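Local coordinates for protein putative (Helicobacter pylori, PDB 4O8S) that belongs to the nucleotidyltransferase superfamily, is related to AbiEii toxins of type IV toxin-antitoxin systems, and probably transfers nucleotides to an unknown substrate, at residues I68-H74 against M86-K92; H9-M13 against F42-L46; D22-V26 against D49-K53; K133-C137 against R148-L153. All coordinates share one frame; numbering follows the deposited sequence.

Contact 1 (I68-H74 against M86-K92); sequences IILNDIH and MVRYATK
The Tyr89 ring and Ile68 meet at a slant, with the branch methyl CG2 of Ile68 3.8 Å from CD2 of Tyr89, while Val87 O lies in the plane of the ring at its edge. CG of Tyr89 sits between its own backbone N and carbonyl carbon (chi1 72°), a setting that directs the ring toward helix 4-19 and lets the hydroxyl reach His9. The strand pairing itself places CB of Tyr89 3.2 Å from Ile69 O. The Arg88 guanidinium carries CB of Met86, a selenomethionine, over one face, 3.5 Å above the plane and toward the rim; NH2 approaches CB of His74 obliquely. On the Tyr89 side of the sheet, the side chains of Leu70 and Val87 cross at about a right angle, CD1 of Leu70 3.8 Å from CG1 of Val87, and CD1 of Ile68 reaches CG2 of Thr91 (3.7 Å). Helices 4-19 and 56-63 cover this face. Ile69, Asp72, His74, Arg88 and Ala90 point to the other face. ND2 of Asn71 hydrogen-bonds Glu97. Paired backbone bonds join Ile69 with Ala90 and His74 with Met86. Between them Arg88 O accepts both Asn71 N (2.9 Å) and Asp72 N (3.2 Å), the two donors arriving from the same face of its carbonyl plane. Two residues thus oppose one, the classic beta bulge, here in an antiparallel pair of the mixed sheet of this nucleotidyltransferase-type fold.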
loop_
_atom_site.group_PDB
_atom_site.type_symbol
_atom_site.label_atom_id
_atom_site.label_comp_id
_atom_site.label_asym_id
_atom_site.label_seq_id
_atom_site.Cartn_x
_atom_site.Cartn_y
_atom_site.Cartn_z
ATOM N N ILE A 68 -3.908 -6.002 23.783
ATOM C CA ILE A 68 -4.918 -5.228 23.056
ATOM C C ILE A 68 -6.307 -5.633 23.533
ATOM O O ILE A 68 -6.582 -6.828 23.696
ATOM C CB ILE A 68 -4.848 -5.474 21.520
ATOM C CG1 ILE A 68 -3.438 -5.192 20.981
ATOM C CG2 ILE A 68 -5.903 -4.627 20.792
ATOM C CD1 ILE A 68 -3.051 -3.711 21.011
ATOM N N ILE A 69 -7.177 -4.653 23.763
ATOM C CA ILE A 69 -8.571 -4.946 24.097
ATOM C C ILE A 69 -9.480 -4.602 22.933
ATOM O O ILE A 69 -9.493 -3.456 22.476
ATOM C CB ILE A 69 -9.073 -4.146 25.317
ATOM C CG1 ILE A 69 -8.306 -4.542 26.581
ATOM C CG2 ILE A 69 -10.576 -4.379 25.522
ATOM C CD1 ILE A 69 -7.067 -3.708 26.838
ATOM N N LEU A 70 -10.237 -5.586 22.458
ATOM C CA LEU A 70 -11.234 -5.343 21.421
ATOM C C LEU A 70 -12.516 -4.797 22.029
ATOM O O LEU A 70 -13.248 -5.515 22.722
ATOM C CB LEU A 70 -11.532 -6.623 20.649
ATOM C CG LEU A 70 -12.545 -6.494 19.508
ATOM C CD1 LEU A 70 -12.180 -5.352 18.550
ATOM C CD2 LEU A 70 -12.648 -7.821 18.766
ATOM N N ASN A 71 -12.779 -3.522 21.774
ATOM C CA ASN A 71 -14.022 -2.898 22.225
ATOM C C ASN A 71 -15.235 -3.257 21.352
ATOM O O ASN A 71 -16.265 -3.724 21.859
ATOM C CB ASN A 71 -13.848 -1.379 22.314
ATOM C CG ASN A 71 -12.938 -0.972 23.461
ATOM O OD1 ASN A 71 -12.666 -1.774 24.356
ATOM N ND2 ASN A 71 -12.462 0.272 23.441
ATOM N N ASP A 72 -15.099 -3.054 20.041
ATOM C CA ASP A 72 -16.209 -3.240 19.110
ATOM C C ASP A 72 -15.714 -3.351 17.660
ATOM O O ASP A 72 -14.668 -2.800 17.306
ATOM C CB ASP A 72 -17.181 -2.056 19.239
ATOM C CG ASP A 72 -18.441 -2.231 18.403
ATOM O OD1 ASP A 72 -19.044 -3.334 18.448
ATOM O OD2 ASP A 72 -18.823 -1.260 17.699
ATOM N N ILE A 73 -16.458 -4.074 16.827
ATOM C CA ILE A 73 -16.249 -4.009 15.383
ATOM C C ILE A 73 -17.515 -3.483 14.719
ATOM O O ILE A 73 -18.529 -4.185 14.679
ATOM C CB ILE A 73 -15.938 -5.382 14.769
ATOM C CG1 ILE A 73 -14.739 -6.042 15.464
ATOM C CG2 ILE A 73 -15.666 -5.251 13.254
ATOM C CD1 ILE A 73 -14.445 -7.467 14.955
ATOM N N HIS A 74 -17.455 -2.260 14.199
ATOM C CA HIS A 74 -18.573 -1.682 13.451
ATOM C C HIS A 74 -18.495 -2.011 11.948
ATOM O O HIS A 74 -17.499 -1.696 11.274
ATOM C CB HIS A 74 -18.643 -0.160 13.674
ATOM C CG HIS A 74 -19.753 0.508 12.917
ATOM N ND1 HIS A 74 -21.087 0.292 13.201
ATOM C CD2 HIS A 74 -19.727 1.381 11.879
ATOM C CE1 HIS A 74 -21.833 1.000 12.371
ATOM N NE2 HIS A 74 -21.032 1.667 11.556
HETATM N N MSE A 86 -14.825 -0.969 10.976
HETATM C CA MSE A 86 -14.080 -0.131 11.909
HETATM C C MSE A 86 -13.812 -0.956 13.157
HETATM O O MSE A 86 -14.724 -1.245 13.939
HETATM C CB MSE A 86 -14.867 1.132 12.236
HETATM C CG MSE A 86 -15.302 1.870 10.972
HETATM SE SE MSE A 86 -13.690 2.481 10.021
HETATM C CE MSE A 86 -14.270 2.509 8.140
ATOM N N VAL A 87 -12.565 -1.391 13.311
ATOM C CA VAL A 87 -12.180 -2.167 14.478
ATOM C C VAL A 87 -11.757 -1.228 15.586
ATOM O O VAL A 87 -10.751 -0.532 15.462
ATOM C CB VAL A 87 -11.034 -3.132 14.162
ATOM C CG1 VAL A 87 -10.574 -3.826 15.426
ATOM C CG2 VAL A 87 -11.491 -4.152 13.120
ATOM N N ARG A 88 -12.528 -1.194 16.667
ATOM C CA ARG A 88 -12.240 -0.266 17.756
ATOM C C ARG A 88 -11.640 -1.002 18.947
ATOM O O ARG A 88 -12.134 -2.055 19.370
ATOM C CB ARG A 88 -13.495 0.525 18.143
ATOM C CG ARG A 88 -14.237 1.053 16.921
ATOM C CD ARG A 88 -15.282 2.085 17.280
ATOM N NE ARG A 88 -16.178 2.359 16.156
ATOM C CZ ARG A 88 -15.914 3.223 15.174
ATOM N NH1 ARG A 88 -14.767 3.900 15.162
ATOM N NH2 ARG A 88 -16.798 3.408 14.198
ATOM N N TYR A 89 -10.545 -0.456 19.461
ATOM C CA TYR A 89 -9.739 -1.193 20.424
ATOM C C TYR A 89 -9.015 -0.251 21.362
ATOM O O TYR A 89 -8.859 0.946 21.069
ATOM C CB TYR A 89 -8.708 -2.072 19.702
ATOM C CG TYR A 89 -7.576 -1.275 19.077
ATOM C CD1 TYR A 89 -7.685 -0.766 17.785
ATOM C CD2 TYR A 89 -6.399 -1.034 19.777
ATOM C CE1 TYR A 89 -6.660 -0.035 17.217
ATOM C CE2 TYR A 89 -5.373 -0.306 19.218
ATOM C CZ TYR A 89 -5.501 0.184 17.941
ATOM O OH TYR A 89 -4.477 0.917 17.391
ATOM N N ALA A 90 -8.563 -0.809 22.481
ATOM C CA ALA A 90 -7.697 -0.101 23.419
ATOM C C ALA A 90 -6.518 -1.012 23.738
ATOM O O ALA A 90 -6.472 -2.165 23.278
ATOM C CB ALA A 90 -8.457 0.263 24.699
ATOM N N THR A 91 -5.566 -0.501 24.516
ATOM C CA THR A 91 -4.399 -1.291 24.909
ATOM C C THR A 91 -4.298 -1.374 26.426
ATOM O O THR A 91 -5.107 -0.780 27.141
ATOM C CB THR A 91 -3.086 -0.693 24.360
ATOM O OG1 THR A 91 -2.823 0.565 24.994
ATOM C CG2 THR A 91 -3.187 -0.478 22.869
ATOM N N LYS A 92 -3.309 -2.116 26.913
ATOM C CA LYS A 92 -3.005 -2.120 28.337
ATOM C C LYS A 92 -2.278 -0.825 28.681
ATOM O O LYS A 92 -2.406 -0.291 29.786
ATOM C CB LYS A 92 -2.145 -3.329 28.705
ATOM C CG LYS A 92 -2.814 -4.672 28.424
ATOM C CD LYS A 92 -4.243 -4.718 28.959
ATOM C CE LYS A 92 -4.896 -6.070 28.686
ATOM N NZ LYS A 92 -4.167 -7.190 29.347
#

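Contact 2 (H9-M13 against F42-L46); sequences HEKLM and FSEDL
His9 and Met13, one turn apart on the first long helix, 4-19, pack against the loop that leads into strand 46-50, a strand of the central sheet of the nucleotidyltransferase-like fold. A single hydrogen bond spans the contact: NE2 of His9 donates to Glu44 O at 2.8 Å. It is well aligned, with an N-H...O angle of 166°; the oxygen lies almost in the imidazole plane and is met on a lone pair in the carbonyl plane. With CG anti to the backbone N (chi1 -166°), the ring reaches across to the loop, and the Tyr89 hydroxyl engages its other nitrogen, ND1. Both ring nitrogens are therefore held, which should fix the rotation of the imidazole. Apolar packing lies beside this bond. CD2 of His9 comes 4.1 Å from CZ of Phe42, which sits near the imidazole plane at its edge, and CB of Glu10 approaches the edge of the Phe42 ring at CE1. The carboxylate of Glu10 turns elsewhere, to Tyr34 and Arg14, and Tyr34 also meets the Phe42 ring edge to face. On the Met13 side, CD2 of Leu46 is 4.1 Å from SE of Met13, a selenomethionine, and Leu100 of strand 98-106 joins this cluster. The selenium and its methyl also meet backbone carbonyl oxygens: SE lies 3.7 Å from Glu44 O, and the bend at chi3 (-62°) turns CE to 3.2 Å from Ser43 O.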
loop_
_atom_site.group_PDB
_atom_site.type_symbol
_atom_site.label_atom_id
_atom_site.label_comp_id
_atom_site.label_asym_id
_atom_site.label_seq_id
_atom_site.Cartn_x
_atom_site.Cartn_y
_atom_site.Cartn_z
ATOM N N HIS A 9 -0.627 -0.482 17.481
ATOM C CA HIS A 9 -1.367 -0.531 16.224
ATOM C C HIS A 9 -0.747 -1.546 15.254
ATOM O O HIS A 9 -1.449 -2.397 14.694
ATOM C CB HIS A 9 -1.404 0.853 15.581
ATOM C CG HIS A 9 -2.410 0.983 14.477
ATOM N ND1 HIS A 9 -3.772 0.984 14.709
ATOM C CD2 HIS A 9 -2.257 1.138 13.140
ATOM C CE1 HIS A 9 -4.410 1.125 13.561
ATOM N NE2 HIS A 9 -3.517 1.220 12.591
ATOM N N GLU A 10 0.567 -1.460 15.055
ATOM C CA GLU A 10 1.254 -2.412 14.176
ATOM C C GLU A 10 1.077 -3.845 14.660
ATOM O O GLU A 10 0.890 -4.771 13.867
ATOM C CB GLU A 10 2.752 -2.085 14.068
ATOM C CG GLU A 10 3.497 -3.069 13.142
ATOM C CD GLU A 10 4.945 -2.686 12.830
ATOM O OE1 GLU A 10 5.384 -1.568 13.187
ATOM O OE2 GLU A 10 5.642 -3.518 12.201
ATOM N N LYS A 11 1.143 -4.033 15.971
ATOM C CA LYS A 11 1.001 -5.367 16.549
ATOM C C LYS A 11 -0.382 -5.955 16.260
ATOM O O LYS A 11 -0.513 -7.144 15.943
ATOM C CB LYS A 11 1.241 -5.294 18.054
ATOM C CG LYS A 11 0.995 -6.594 18.805
ATOM C CD LYS A 11 1.088 -6.315 20.310
ATOM C CE LYS A 11 1.080 -7.584 21.150
ATOM N NZ LYS A 11 1.151 -7.264 22.617
ATOM N N LEU A 12 -1.416 -5.122 16.358
ATOM C CA LEU A 12 -2.759 -5.594 16.047
ATOM C C LEU A 12 -2.887 -5.887 14.569
ATOM O O LEU A 12 -3.439 -6.912 14.194
ATOM C CB LEU A 12 -3.814 -4.572 16.472
ATOM C CG LEU A 12 -5.256 -4.807 16.009
ATOM C CD1 LEU A 12 -5.854 -6.088 16.570
ATOM C CD2 LEU A 12 -6.103 -3.599 16.409
HETATM N N MSE A 13 -2.369 -4.995 13.722
HETATM C CA MSE A 13 -2.441 -5.226 12.281
HETATM C C MSE A 13 -1.775 -6.539 11.876
HETATM O O MSE A 13 -2.362 -7.327 11.124
HETATM C CB MSE A 13 -1.828 -4.060 11.511
HETATM C CG MSE A 13 -2.601 -2.750 11.645
HETATM SE SE MSE A 13 -1.930 -1.493 10.255
HETATM C CE MSE A 13 -0.065 -1.333 10.805
ATOM N N PHE A 42 5.131 4.994 8.218
ATOM C CA PHE A 42 4.091 4.188 8.840
ATOM C C PHE A 42 2.846 4.144 7.960
ATOM O O PHE A 42 2.657 5.011 7.089
ATOM C CB PHE A 42 3.734 4.775 10.210
ATOM C CG PHE A 42 3.031 3.810 11.123
ATOM C CD1 PHE A 42 3.557 2.542 11.355
ATOM C CD2 PHE A 42 1.848 4.178 11.771
ATOM C CE1 PHE A 42 2.907 1.643 12.210
ATOM C CE2 PHE A 42 1.200 3.288 12.628
ATOM C CZ PHE A 42 1.732 2.019 12.844
ATOM N N SER A 43 2.007 3.134 8.186
ATOM C CA SER A 43 0.742 2.951 7.461
ATOM C C SER A 43 -0.275 2.391 8.453
ATOM O O SER A 43 0.065 1.505 9.234
ATOM C CB SER A 43 0.936 1.948 6.325
ATOM O OG SER A 43 -0.123 2.004 5.372
ATOM N N GLU A 44 -1.522 2.861 8.416
ATOM C CA GLU A 44 -2.458 2.530 9.491
ATOM C C GLU A 44 -3.722 1.762 9.080
ATOM O O GLU A 44 -4.414 1.248 9.951
ATOM C CB GLU A 44 -2.905 3.804 10.244
ATOM C CG GLU A 44 -1.850 4.885 10.385
ATOM C CD GLU A 44 -2.455 6.235 10.793
ATOM O OE1 GLU A 44 -3.196 6.837 9.975
ATOM O OE2 GLU A 44 -2.190 6.686 11.930
ATOM N N ASP A 45 -4.055 1.719 7.792
ATOM C CA ASP A 45 -5.277 1.031 7.352
ATOM C C ASP A 45 -4.966 -0.365 6.784
ATOM O O ASP A 45 -3.870 -0.589 6.267
ATOM C CB ASP A 45 -6.002 1.865 6.284
ATOM C CG ASP A 45 -6.395 3.252 6.788
ATOM O OD1 ASP A 45 -6.626 3.397 8.018
ATOM O OD2 ASP A 45 -6.479 4.193 5.954
ATOM N N LEU A 46 -5.917 -1.299 6.865
ATOM C CA LEU A 46 -5.722 -2.593 6.221
ATOM C C LEU A 46 -6.655 -2.707 5.019
ATOM O O LEU A 46 -7.876 -2.463 5.137
ATOM C CB LEU A 46 -5.966 -3.746 7.196
ATOM C CG LEU A 46 -4.980 -3.990 8.340
ATOM C CD1 LEU A 46 -5.495 -5.115 9.208
ATOM C CD2 LEU A 46 -3.601 -4.345 7.796
#

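Contact 3 (D22-V26 against D49-K53); sequences DTPMV and DCHKK
Pro24 and His51 stand at about a right angle to each other: the pyrrolidine ring presents CB to CE1 of the imidazole at 3.4 Å, meeting that ring obliquely. His51 is placed there by a first torsion of 76°, which sets CG between its backbone N and carbonyl carbon. Lys52 also runs across Pro24, its extended chain bringing CE to 3.9 Å from CG of the proline, while CG of Lys52 lies over one face of the His51 ring. A water in the plane of that ring donates to Pro24 O (2.7 Å) and makes a weak hydrogen bond with ND1 of His51. The side chain of Cys50 packs against both Pro24 and Met25, with SG 4.0 Å from CB of Pro24. Met25, a selenomethionine, bends at its second torsion (chi2 -89°), which sets SE 3.8 Å from CB of Cys50; Ile104 of strand 98-106 and Leu56 of helix 56-63 also touch Met25. These contacts lie where the short strand 26-27 adds antiparallel to strand 46-50 of the mixed sheet, through paired bonds of Val26 with Asp49: Val26 N to Asp49 O and Asp49 N to Val26 O are both 2.8 Å. The turn before it is an ST turn, Thr23 OG1 accepting from Met25 N at 3.1 Å. The carboxylate of Asp49 forms salt bridges with Lys28 and Arg128, and Arg122 takes up the carbonyl oxygens of Pro24 and Met25.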
loop_
_atom_site.group_PDB
_atom_site.type_symbol
_atom_site.label_atom_id
_atom_site.label_comp_id
_atom_site.label_asym_id
_atom_site.label_seq_id
_atom_site.Cartn_x
_atom_site.Cartn_y
_atom_site.Cartn_z
ATOM N N ASP A 22 -4.504 -18.465 6.152
ATOM C CA ASP A 22 -5.158 -19.663 5.630
ATOM C C ASP A 22 -6.479 -19.380 4.904
ATOM O O ASP A 22 -7.212 -20.309 4.568
ATOM C CB ASP A 22 -5.359 -20.700 6.739
ATOM C CG ASP A 22 -6.178 -20.165 7.900
ATOM O OD1 ASP A 22 -6.341 -18.933 8.004
ATOM O OD2 ASP A 22 -6.645 -20.977 8.728
ATOM N N THR A 23 -6.774 -18.101 4.652
ATOM C CA THR A 23 -7.967 -17.711 3.889
ATOM C C THR A 23 -7.524 -17.196 2.521
ATOM O O THR A 23 -6.320 -17.124 2.257
ATOM C CB THR A 23 -8.735 -16.600 4.606
ATOM O OG1 THR A 23 -8.036 -15.363 4.419
ATOM C CG2 THR A 23 -8.872 -16.911 6.097
ATOM N N PRO A 24 -8.478 -16.845 1.634
ATOM C CA PRO A 24 -7.984 -16.312 0.357
ATOM C C PRO A 24 -7.731 -14.797 0.382
ATOM O O PRO A 24 -7.467 -14.222 -0.675
ATOM C CB PRO A 24 -9.128 -16.627 -0.626
ATOM C CG PRO A 24 -10.085 -17.551 0.131
ATOM C CD PRO A 24 -9.917 -17.173 1.562
HETATM N N MSE A 25 -7.827 -14.172 1.555
HETATM C CA MSE A 25 -7.577 -12.731 1.708
HETATM C C MSE A 25 -6.147 -12.341 1.300
HETATM O O MSE A 25 -5.190 -12.964 1.741
HETATM C CB MSE A 25 -7.785 -12.329 3.168
HETATM C CG MSE A 25 -9.199 -12.526 3.647
HETATM SE SE MSE A 25 -10.282 -10.896 3.291
HETATM C CE MSE A 25 -9.844 -9.862 4.862
ATOM N N VAL A 26 -6.013 -11.296 0.484
ATOM C CA VAL A 26 -4.709 -10.799 0.051
ATOM C C VAL A 26 -4.566 -9.330 0.444
ATOM O O VAL A 26 -5.353 -8.477 -0.026
ATOM C CB VAL A 26 -4.572 -10.880 -1.479
ATOM C CG1 VAL A 26 -3.138 -10.457 -1.926
ATOM C CG2 VAL A 26 -4.944 -12.286 -1.977
ATOM N N ASP A 49 -7.875 -7.768 -0.984
ATOM C CA ASP A 49 -8.717 -8.337 -2.042
ATOM C C ASP A 49 -9.057 -9.737 -1.574
ATOM O O ASP A 49 -8.270 -10.355 -0.856
ATOM C CB ASP A 49 -7.972 -8.469 -3.371
ATOM C CG ASP A 49 -7.821 -7.160 -4.094
ATOM O OD1 ASP A 49 -8.692 -6.263 -3.930
ATOM O OD2 ASP A 49 -6.817 -7.025 -4.831
ATOM N N CYS A 50 -10.224 -10.233 -1.971
ATOM C CA CYS A 50 -10.616 -11.599 -1.677
ATOM C C CYS A 50 -11.656 -12.027 -2.702
ATOM O O CYS A 50 -12.528 -11.235 -3.057
ATOM C CB CYS A 50 -11.220 -11.679 -0.280
ATOM S SG CYS A 50 -11.185 -13.346 0.439
ATOM N N HIS A 51 -11.588 -13.267 -3.176
ATOM C CA HIS A 51 -12.534 -13.706 -4.206
ATOM C C HIS A 51 -13.869 -14.209 -3.636
ATOM O O HIS A 51 -14.848 -14.345 -4.378
ATOM C CB HIS A 51 -11.916 -14.773 -5.112
ATOM C CG HIS A 51 -11.835 -16.122 -4.475
ATOM N ND1 HIS A 51 -10.765 -16.520 -3.702
ATOM C CD2 HIS A 51 -12.702 -17.166 -4.483
ATOM C CE1 HIS A 51 -10.971 -17.754 -3.272
ATOM N NE2 HIS A 51 -12.140 -18.166 -3.728
ATOM N N LYS A 52 -13.913 -14.492 -2.335
ATOM C CA LYS A 52 -15.181 -14.863 -1.702
ATOM C C LYS A 52 -15.288 -14.378 -0.257
ATOM O O LYS A 52 -14.295 -13.953 0.353
ATOM C CB LYS A 52 -15.382 -16.380 -1.741
ATOM C CG LYS A 52 -14.523 -17.131 -0.723
ATOM C CD LYS A 52 -14.530 -18.634 -1.000
ATOM C CE LYS A 52 -13.499 -19.354 -0.134
ATOM N NZ LYS A 52 -13.246 -20.763 -0.579
ATOM N N LYS A 53 -16.499 -14.458 0.285
ATOM C CA LYS A 53 -16.764 -14.076 1.670
ATOM C C LYS A 53 -16.106 -15.020 2.672
ATOM O O LYS A 53 -15.934 -16.207 2.392
ATOM C CB LYS A 53 -18.275 -14.049 1.929
ATOM C CG LYS A 53 -18.857 -12.649 2.095
ATOM C CD LYS A 53 -18.807 -11.868 0.789
ATOM C CE LYS A 53 -19.299 -10.433 0.987
ATOM N NZ LYS A 53 -20.716 -10.363 1.441
HETATM O O HOH W 1 -8.556 -14.112 -3.105
#

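Contact 4 (K133-C137 against R148-L153); sequences KLCAC and RDLFDL
Lys133 reaches from its helix across to Asp149 and Asp152, and its ammonium group makes the tightest polar part of this buried contact. The chain bends at its second torsion (chi2 -80°) and is extended beyond, which brings NZ between the two carboxylates. NZ is 2.8 Å from OD1 of Asp149 and 2.7 Å from OD2 of Asp152. Asp149 offers its anti lone pair, on the side away from its other oxygen; Asp152 is also met on the anti side, but with the nitrogen lying 19° out of the carboxylate plane. Glu30 adds a third carboxylate to NZ, while Arg144 and Arg41 pair with Asp149 and Asp152, so the lysine sits within a buried network of opposite charges that probably balance one another. Next to it lies an apolar patch. Leu153 inserts its two methyls between the helices, CD2 at 3.8 Å from CB of Lys133 and CD1 at 3.7 Å from both CD2 of Leu134 and SG of Cys137; Phe175 of helix 166-176 touches both Leu153 and Cys137. Cys137 also brings CB to 3.3 Å from OD2 of Asp149. Toward the margins the fit is slacker: the partly exposed Ala136 comes near Asp149 without close side-chain contact, and Arg148, also partly exposed, leads away to a salt bridge with Asp193. The segments 133-137 and 148-153 run roughly antiparallel, at 153°, with a closest axis approach of 10.1 Å: an antiparallel pair formed by helices 126-139 and 147-159 in the helical part of the molecule, joined by a salt-bridge network.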
loop_
_atom_site.group_PDB
_atom_site.type_symbol
_atom_site.label_atom_id
_atom_site.label_comp_id
_atom_site.label_asym_id
_atom_site.label_seq_id
_atom_site.Cartn_x
_atom_site.Cartn_y
_atom_site.Cartn_z
ATOM N N LYS A 133 -1.264 2.029 -7.583
ATOM C CA LYS A 133 -0.853 3.367 -7.152
ATOM C C LYS A 133 -0.965 4.355 -8.311
ATOM O O LYS A 133 -1.443 5.475 -8.147
ATOM C CB LYS A 133 0.584 3.353 -6.609
ATOM C CG LYS A 133 0.686 3.035 -5.132
ATOM C CD LYS A 133 0.372 4.278 -4.314
ATOM C CE LYS A 133 0.234 3.938 -2.842
ATOM N NZ LYS A 133 0.034 5.179 -2.018
ATOM N N LEU A 134 -0.537 3.935 -9.488
ATOM C CA LEU A 134 -0.588 4.811 -10.654
ATOM C C LEU A 134 -2.029 5.128 -11.056
ATOM O O LEU A 134 -2.332 6.268 -11.416
ATOM C CB LEU A 134 0.184 4.202 -11.820
ATOM C CG LEU A 134 1.705 4.255 -11.615
ATOM C CD1 LEU A 134 2.426 3.358 -12.603
ATOM C CD2 LEU A 134 2.196 5.688 -11.733
ATOM N N CYS A 135 -2.912 4.131 -10.976
ATOM C CA CYS A 135 -4.331 4.352 -11.249
ATOM C C CYS A 135 -4.888 5.405 -10.304
ATOM O O CYS A 135 -5.538 6.358 -10.733
ATOM C CB CYS A 135 -5.122 3.053 -11.093
ATOM S SG CYS A 135 -4.844 1.885 -12.425
ATOM N N ALA A 136 -4.598 5.249 -9.018
ATOM C CA ALA A 136 -5.170 6.115 -7.999
ATOM C C ALA A 136 -4.665 7.548 -8.051
ATOM O O ALA A 136 -5.382 8.469 -7.679
ATOM C CB ALA A 136 -4.931 5.531 -6.595
ATOM N N CYS A 137 -3.421 7.754 -8.460
ATOM C CA CYS A 137 -2.884 9.107 -8.404
ATOM C C CYS A 137 -2.673 9.722 -9.776
ATOM O O CYS A 137 -2.386 10.915 -9.870
ATOM C CB CYS A 137 -1.578 9.154 -7.608
ATOM S SG CYS A 137 -0.136 8.527 -8.519
ATOM N N ARG A 148 1.055 10.644 -0.109
ATOM C CA ARG A 148 1.498 9.268 0.108
ATOM C C ARG A 148 1.726 8.536 -1.196
ATOM O O ARG A 148 2.605 7.675 -1.272
ATOM C CB ARG A 148 0.474 8.504 0.940
ATOM C CG ARG A 148 0.451 8.934 2.384
ATOM C CD ARG A 148 -0.825 8.484 3.102
ATOM N NE ARG A 148 -0.967 9.205 4.366
ATOM C CZ ARG A 148 -1.842 8.898 5.326
ATOM N NH1 ARG A 148 -2.667 7.858 5.195
ATOM N NH2 ARG A 148 -1.882 9.636 6.428
ATOM N N ASP A 149 0.938 8.861 -2.220
ATOM C CA ASP A 149 1.102 8.209 -3.509
ATOM C C ASP A 149 2.484 8.530 -4.086
ATOM O O ASP A 149 3.149 7.671 -4.683
ATOM C CB ASP A 149 0.004 8.652 -4.474
ATOM C CG ASP A 149 -1.379 8.176 -4.041
ATOM O OD1 ASP A 149 -1.448 7.202 -3.257
ATOM O OD2 ASP A 149 -2.390 8.780 -4.482
ATOM N N LEU A 150 2.913 9.774 -3.904
ATOM C CA LEU A 150 4.222 10.196 -4.389
ATOM C C LEU A 150 5.338 9.534 -3.591
ATOM O O LEU A 150 6.286 8.992 -4.170
ATOM C CB LEU A 150 4.354 11.718 -4.302
ATOM C CG LEU A 150 5.699 12.264 -4.781
ATOM C CD1 LEU A 150 5.998 11.817 -6.209
ATOM C CD2 LEU A 150 5.710 13.776 -4.693
ATOM N N PHE A 151 5.221 9.570 -2.266
ATOM C CA PHE A 151 6.204 8.941 -1.394
ATOM C C PHE A 151 6.378 7.474 -1.776
ATOM O O PHE A 151 7.501 6.965 -1.930
ATOM C CB PHE A 151 5.714 9.000 0.049
ATOM C CG PHE A 151 6.711 8.473 1.054
ATOM C CD1 PHE A 151 6.836 7.103 1.291
ATOM C CD2 PHE A 151 7.525 9.353 1.769
ATOM C CE1 PHE A 151 7.765 6.612 2.222
ATOM C CE2 PHE A 151 8.466 8.879 2.696
ATOM C CZ PHE A 151 8.582 7.505 2.926
ATOM N N ASP A 152 5.250 6.784 -1.895
ATOM C CA ASP A 152 5.282 5.352 -2.147
ATOM C C ASP A 152 5.828 5.014 -3.521
ATOM O O ASP A 152 6.628 4.072 -3.653
ATOM C CB ASP A 152 3.899 4.736 -1.953
ATOM C CG ASP A 152 3.359 4.967 -0.559
ATOM O OD1 ASP A 152 4.166 5.254 0.345
ATOM O OD2 ASP A 152 2.127 4.860 -0.365
ATOM N N LEU A 153 5.412 5.768 -4.541
ATOM C CA LEU A 153 5.904 5.518 -5.898
ATOM C C LEU A 153 7.406 5.786 -6.001
ATOM O O LEU A 153 8.119 5.078 -6.713
ATOM C CB LEU A 153 5.141 6.343 -6.939
ATOM C CG LEU A 153 3.785 5.742 -7.346
ATOM C CD1 LEU A 153 3.068 6.669 -8.325
ATOM C CD2 LEU A 153 3.994 4.366 -7.965
#

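From the N terminus, contact 2 opens first, on helix 4-19, and closes at 42-46 on the way into strand 46-50. Contact 3 opens at 22-26 inside that loop and closes at 49-53 beyond its end, so the two cross; together they secure the helix and the strands that follow to the central sheet. Contact 1 comes next, in series: it closes the hairpin-like connection from strand 68-75 to strand 82-91, which includes the short strand 77-78, at another part of the same sheet. It lies against contact 2, Tyr89 packing on Leu12. Contact 4, further on, closes a connection between two helices about 30 Å from contact 1 between centres; it touches none of the others, coming nearest to contact 2, with nearest atoms about 5 Å apart.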